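PDB 3V10: rhusiopathiae surface protein B from Erysipelothrix rhusiopathiae, which probably binds collagen as a cell-wall-anchored surface adhesin, this chain being its collagen-binding region. Local coordinates for residues Ser163-Thr175 / Asn182-Val194. Sequence-based numbering, arbitrary orientation.
Sequences SPIFYWKTGTFST and NWWLNINSPKEAV
W168 and N186 face each other as a hydrogen-bonded pair in an antiparallel beta hairpin, strands 167-173 and 180-187, at one margin of a five-stranded sheet in the collagen-binding domain. The amide of N186 stacks over one face of the indole, the two planes 25° apart, and N186 CB lies 3.8 Å from the centroid of the six-membered ring, a CH-pi contact. The indole reaches this place because its CG sits between backbone N and carbonyl carbon (chi1 80°). Asparagine suits the site, being flat enough to stack yet able to donate: N186 ND2 donates a hydrogen bond to W168 O at 3.0 Å from above the carbonyl plane, so that oxygen takes two bonds, the other from N186 N. A water then links N186 ND2 to T170 OG1. On the same face, T170 OG1 lies 3.4 Å from W184 CE3, while T172 CG2 meets the rim of that ring. The opposite face carries Y167, L185 and I187, with Y167 OH hydrogen-bonded to S281. Here G171, lacking a side chain, lets W183 CE3 come within 3.6 Å of its CA. Past the strands, N188 CA sits over one face of the F166 ring, nearer its rim, in a CH-pi contact, and F166 CE2 touches V194 CG1. The ring of Y285, outside the hairpin, stacks with that of F166. The N188 side chain is itself fixed by E192: N188 OD1 accepts a hydrogen bond from E192 N at 2.7 Å on a lone pair, and N188 ND2 donates to E192 O.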
loop_
_atom_site.group_PDB
_atom_site.type_symbol
_atom_site.label_atom_id
_atom_site.label_comp_id
_atom_site.label_asym_id
_atom_site.label_seq_id
_atom_site.Cartn_x
_atom_site.Cartn_y
_atom_site.Cartn_z
ATOM N N SER A 163 -8.919 5.050 22.123
ATOM C CA SER A 163 -7.987 3.956 22.374
ATOM C C SER A 163 -7.211 4.126 23.674
ATOM O O SER A 163 -6.877 5.244 24.069
ATOM C CB SER A 163 -6.990 3.828 21.222
ATOM O OG SER A 163 -5.942 2.933 21.562
ATOM N N PRO A 164 -6.931 3.010 24.364
ATOM C CA PRO A 164 -6.189 3.005 25.627
ATOM C C PRO A 164 -4.684 2.794 25.405
ATOM O O PRO A 164 -3.881 2.947 26.329
ATOM C CB PRO A 164 -6.830 1.851 26.381
ATOM C CG PRO A 164 -7.055 0.861 25.280
ATOM C CD PRO A 164 -7.621 1.720 24.166
ATOM N N ILE A 165 -4.311 2.446 24.173
ATOM C CA ILE A 165 -2.908 2.214 23.830
ATOM C C ILE A 165 -2.164 3.541 23.764
ATOM O O ILE A 165 -2.484 4.407 22.951
ATOM C CB ILE A 165 -2.773 1.494 22.468
ATOM C CG1 ILE A 165 -3.533 0.166 22.509
ATOM C CG2 ILE A 165 -1.300 1.246 22.142
ATOM C CD1 ILE A 165 -3.108 -0.749 23.641
ATOM N N PHE A 166 -1.154 3.690 24.613
ATOM C CA PHE A 166 -0.396 4.928 24.660
ATOM C C PHE A 166 0.339 5.290 23.381
ATOM O O PHE A 166 0.377 6.457 23.006
ATOM C CB PHE A 166 0.602 4.903 25.815
ATOM C CG PHE A 166 1.330 6.198 25.998
ATOM C CD1 PHE A 166 2.508 6.458 25.305
ATOM C CD2 PHE A 166 0.821 7.178 26.845
ATOM C CE1 PHE A 166 3.167 7.675 25.455
ATOM C CE2 PHE A 166 1.472 8.398 27.001
ATOM C CZ PHE A 166 2.648 8.648 26.303
ATOM N N TYR A 167 0.933 4.306 22.718
ATOM C CA TYR A 167 1.668 4.596 21.490
ATOM C C TYR A 167 1.671 3.464 20.483
ATOM O O TYR A 167 1.874 2.302 20.832
ATOM C CB TYR A 167 3.125 4.956 21.813
ATOM C CG TYR A 167 4.022 5.076 20.583
ATOM C CD1 TYR A 167 3.861 6.124 19.687
ATOM C CD2 TYR A 167 4.994 4.113 20.305
ATOM C CE1 TYR A 167 4.644 6.217 18.535
ATOM C CE2 TYR A 167 5.784 4.189 19.158
ATOM C CZ TYR A 167 5.599 5.250 18.274
ATOM O OH TYR A 167 6.353 5.351 17.132
ATOM N N TRP A 168 1.439 3.812 19.224
ATOM C CA TRP A 168 1.501 2.830 18.154
ATOM C C TRP A 168 1.706 3.584 16.851
ATOM O O TRP A 168 1.353 4.757 16.734
ATOM C CB TRP A 168 0.238 1.959 18.107
ATOM C CG TRP A 168 -0.937 2.580 17.442
ATOM C CD1 TRP A 168 -1.246 2.538 16.111
ATOM C CD2 TRP A 168 -1.978 3.324 18.076
ATOM N NE1 TRP A 168 -2.425 3.211 15.879
ATOM C CE2 TRP A 168 -2.893 3.704 17.068
ATOM C CE3 TRP A 168 -2.229 3.708 19.399
ATOM C CZ2 TRP A 168 -4.044 4.451 17.345
ATOM C CZ3 TRP A 168 -3.378 4.452 19.675
ATOM C CH2 TRP A 168 -4.268 4.813 18.650
ATOM N N LYS A 169 2.312 2.908 15.888
ATOM C CA LYS A 169 2.585 3.508 14.596
ATOM C C LYS A 169 1.938 2.684 13.489
ATOM O O LYS A 169 1.794 1.471 13.607
ATOM C CB LYS A 169 4.097 3.579 14.383
ATOM C CG LYS A 169 4.767 2.230 14.349
ATOM C CD LYS A 169 5.074 1.832 12.928
ATOM C CE LYS A 169 6.274 2.592 12.399
ATOM N NZ LYS A 169 6.109 4.065 12.485
ATOM N N THR A 170 1.540 3.354 12.415
ATOM C CA THR A 170 0.915 2.675 11.289
ATOM C C THR A 170 1.434 3.272 9.995
ATOM O O THR A 170 2.045 4.339 9.992
ATOM C CB THR A 170 -0.622 2.825 11.309
ATOM O OG1 THR A 170 -0.973 4.184 11.027
ATOM C CG2 THR A 170 -1.179 2.435 12.662
ATOM N N GLY A 171 1.191 2.578 8.893
ATOM C CA GLY A 171 1.654 3.074 7.612
ATOM C C GLY A 171 0.969 2.367 6.469
ATOM O O GLY A 171 0.450 1.259 6.626
ATOM N N THR A 172 0.953 3.017 5.314
ATOM C CA THR A 172 0.344 2.427 4.135
ATOM C C THR A 172 0.849 3.156 2.901
ATOM O O THR A 172 1.557 4.166 3.004
ATOM C CB THR A 172 -1.204 2.490 4.198
ATOM O OG1 THR A 172 -1.752 1.712 3.125
ATOM C CG2 THR A 172 -1.704 3.932 4.095
ATOM N N PHE A 173 0.503 2.624 1.738
ATOM C CA PHE A 173 0.916 3.213 0.479
ATOM C C PHE A 173 0.041 4.413 0.170
ATOM O O PHE A 173 -1.110 4.488 0.605
ATOM C CB PHE A 173 0.813 2.172 -0.644
ATOM C CG PHE A 173 -0.524 1.490 -0.720
ATOM C CD1 PHE A 173 -1.589 2.087 -1.390
ATOM C CD2 PHE A 173 -0.724 0.259 -0.100
ATOM C CE1 PHE A 173 -2.837 1.467 -1.442
ATOM C CE2 PHE A 173 -1.969 -0.369 -0.144
ATOM C CZ PHE A 173 -3.028 0.237 -0.816
ATOM N N SER A 174 0.604 5.364 -0.568
ATOM C CA SER A 174 -0.134 6.550 -0.960
ATOM C C SER A 174 -0.860 6.265 -2.266
ATOM O O SER A 174 -0.362 5.529 -3.126
ATOM C CB SER A 174 0.815 7.730 -1.170
ATOM O OG SER A 174 0.115 8.868 -1.656
ATOM N N THR A 175 -2.054 6.831 -2.396
ATOM C CA THR A 175 -2.829 6.686 -3.622
ATOM C C THR A 175 -2.821 8.046 -4.321
ATOM O O THR A 175 -3.434 8.216 -5.378
ATOM C CB THR A 175 -4.290 6.271 -3.344
ATOM O OG1 THR A 175 -4.895 7.214 -2.454
ATOM C CG2 THR A 175 -4.352 4.878 -2.715
ATOM N N ASN A 182 2.481 6.753 3.419
ATOM C CA ASN A 182 2.091 7.678 4.475
ATOM C C ASN A 182 2.224 6.986 5.820
ATOM O O ASN A 182 1.910 5.805 5.944
ATOM C CB ASN A 182 0.646 8.141 4.276
ATOM C CG ASN A 182 0.417 8.733 2.902
ATOM O OD1 ASN A 182 1.147 9.626 2.475
ATOM N ND2 ASN A 182 -0.601 8.241 2.201
ATOM N N TRP A 183 2.693 7.723 6.821
ATOM C CA TRP A 183 2.884 7.145 8.148
ATOM C C TRP A 183 2.267 7.959 9.274
ATOM O O TRP A 183 2.097 9.173 9.160
ATOM C CB TRP A 183 4.377 6.945 8.419
ATOM C CG TRP A 183 5.078 6.227 7.312
ATOM C CD1 TRP A 183 5.534 6.770 6.149
ATOM C CD2 TRP A 183 5.353 4.824 7.235
ATOM N NE1 TRP A 183 6.075 5.797 5.350
ATOM C CE2 TRP A 183 5.975 4.590 5.990
ATOM C CE3 TRP A 183 5.132 3.740 8.094
ATOM C CZ2 TRP A 183 6.384 3.316 5.582
ATOM C CZ3 TRP A 183 5.539 2.472 7.688
ATOM C CH2 TRP A 183 6.155 2.270 6.444
ATOM N N TRP A 184 1.948 7.272 10.371
ATOM C CA TRP A 184 1.329 7.885 11.544
ATOM C C TRP A 184 1.970 7.439 12.849
ATOM O O TRP A 184 2.074 6.243 13.101
ATOM C CB TRP A 184 -0.152 7.491 11.640
ATOM C CG TRP A 184 -1.049 8.075 10.607
ATOM C CD1 TRP A 184 -1.839 9.179 10.742
ATOM C CD2 TRP A 184 -1.261 7.587 9.278
ATOM N NE1 TRP A 184 -2.532 9.408 9.583
ATOM C CE2 TRP A 184 -2.197 8.447 8.665
ATOM C CE3 TRP A 184 -0.751 6.507 8.546
ATOM C CZ2 TRP A 184 -2.637 8.262 7.348
ATOM C CZ3 TRP A 184 -1.185 6.322 7.235
ATOM C CH2 TRP A 184 -2.120 7.198 6.652
ATOM N N LEU A 185 2.394 8.395 13.671
ATOM C CA LEU A 185 2.938 8.083 14.992
ATOM C C LEU A 185 1.857 8.595 15.953
ATOM O O LEU A 185 1.659 9.800 16.090
ATOM C CB LEU A 185 4.258 8.823 15.253
ATOM C CG LEU A 185 5.397 8.670 14.244
ATOM C CD1 LEU A 185 6.653 9.355 14.799
ATOM C CD2 LEU A 185 5.669 7.204 13.969
ATOM N N ASN A 186 1.145 7.681 16.602
ATOM C CA ASN A 186 0.073 8.062 17.522
ATOM C C ASN A 186 0.580 8.095 18.957
ATOM O O ASN A 186 0.701 7.056 19.601
ATOM C CB ASN A 186 -1.076 7.067 17.376
ATOM C CG ASN A 186 -1.516 6.912 15.933
ATOM O OD1 ASN A 186 -2.258 7.742 15.409
ATOM N ND2 ASN A 186 -1.038 5.865 15.276
ATOM N N ILE A 187 0.848 9.300 19.455
ATOM C CA ILE A 187 1.392 9.483 20.794
ATOM C C ILE A 187 0.391 9.962 21.831
ATOM O O ILE A 187 -0.232 11.012 21.685
ATOM C CB ILE A 187 2.568 10.480 20.763
ATOM C CG1 ILE A 187 3.547 10.070 19.661
ATOM C CG2 ILE A 187 3.268 10.512 22.119
ATOM C CD1 ILE A 187 4.657 11.076 19.410
ATOM N N ASN A 188 0.260 9.173 22.887
ATOM C CA ASN A 188 -0.641 9.474 23.985
ATOM C C ASN A 188 -2.109 9.596 23.598
ATOM O O ASN A 188 -2.743 10.626 23.843
ATOM C CB ASN A 188 -0.192 10.748 24.707
ATOM C CG ASN A 188 -0.781 10.852 26.096
ATOM O OD1 ASN A 188 -1.492 9.950 26.537
ATOM N ND2 ASN A 188 -0.490 11.944 26.794
ATOM N N SER A 189 -2.647 8.542 22.989
ATOM C CA SER A 189 -4.057 8.512 22.615
ATOM C C SER A 189 -4.917 8.578 23.881
ATOM O O SER A 189 -5.948 9.251 23.899
ATOM C CB SER A 189 -4.398 7.228 21.848
ATOM O OG SER A 189 -3.908 7.260 20.519
ATOM N N PRO A 190 -4.506 7.876 24.957
ATOM C CA PRO A 190 -5.265 7.876 26.216
ATOM C C PRO A 190 -5.345 9.238 26.894
ATOM O O PRO A 190 -6.189 9.451 27.773
ATOM C CB PRO A 190 -4.505 6.871 27.081
ATOM C CG PRO A 190 -3.893 5.944 26.078
ATOM C CD PRO A 190 -3.406 6.899 25.023
ATOM N N LYS A 191 -4.460 10.148 26.495
ATOM C CA LYS A 191 -4.404 11.488 27.070
ATOM C C LYS A 191 -3.940 11.375 28.521
ATOM O O LYS A 191 -4.526 11.964 29.429
ATOM C CB LYS A 191 -5.777 12.160 27.018
ATOM C CG LYS A 191 -6.367 12.343 25.631
ATOM C CD LYS A 191 -5.726 13.491 24.882
ATOM C CE LYS A 191 -6.685 14.037 23.829
ATOM N NZ LYS A 191 -7.233 12.957 22.956
ATOM N N GLU A 192 -2.881 10.605 28.731
ATOM C CA GLU A 192 -2.332 10.397 30.058
ATOM C C GLU A 192 -1.554 11.596 30.615
ATOM O O GLU A 192 -1.051 12.442 29.877
ATOM C CB GLU A 192 -1.423 9.162 30.045
ATOM C CG GLU A 192 -2.064 7.792 30.130
ATOM C CD GLU A 192 -1.000 6.734 30.403
ATOM O OE1 GLU A 192 0.019 7.053 31.058
ATOM O OE2 GLU A 192 -1.166 5.575 29.981
ATOM N N ALA A 193 -1.482 11.653 31.940
ATOM C CA ALA A 193 -0.742 12.695 32.627
ATOM C C ALA A 193 0.602 12.026 32.882
ATOM O O ALA A 193 0.879 11.570 33.988
ATOM C CB ALA A 193 -1.431 13.036 33.943
ATOM N N VAL A 194 1.418 11.925 31.836
ATOM C CA VAL A 194 2.729 11.285 31.943
ATOM C C VAL A 194 3.593 11.960 32.993
ATOM O O VAL A 194 3.501 13.167 33.206
ATOM C CB VAL A 194 3.484 11.293 30.588
ATOM C CG1 VAL A 194 2.722 10.458 29.572
ATOM C CG2 VAL A 194 3.659 12.726 30.093
HETATM O O HOH W 1 -1.573 6.540 21.079
HETATM O O HOH W 2 -2.654 5.435 12.874
#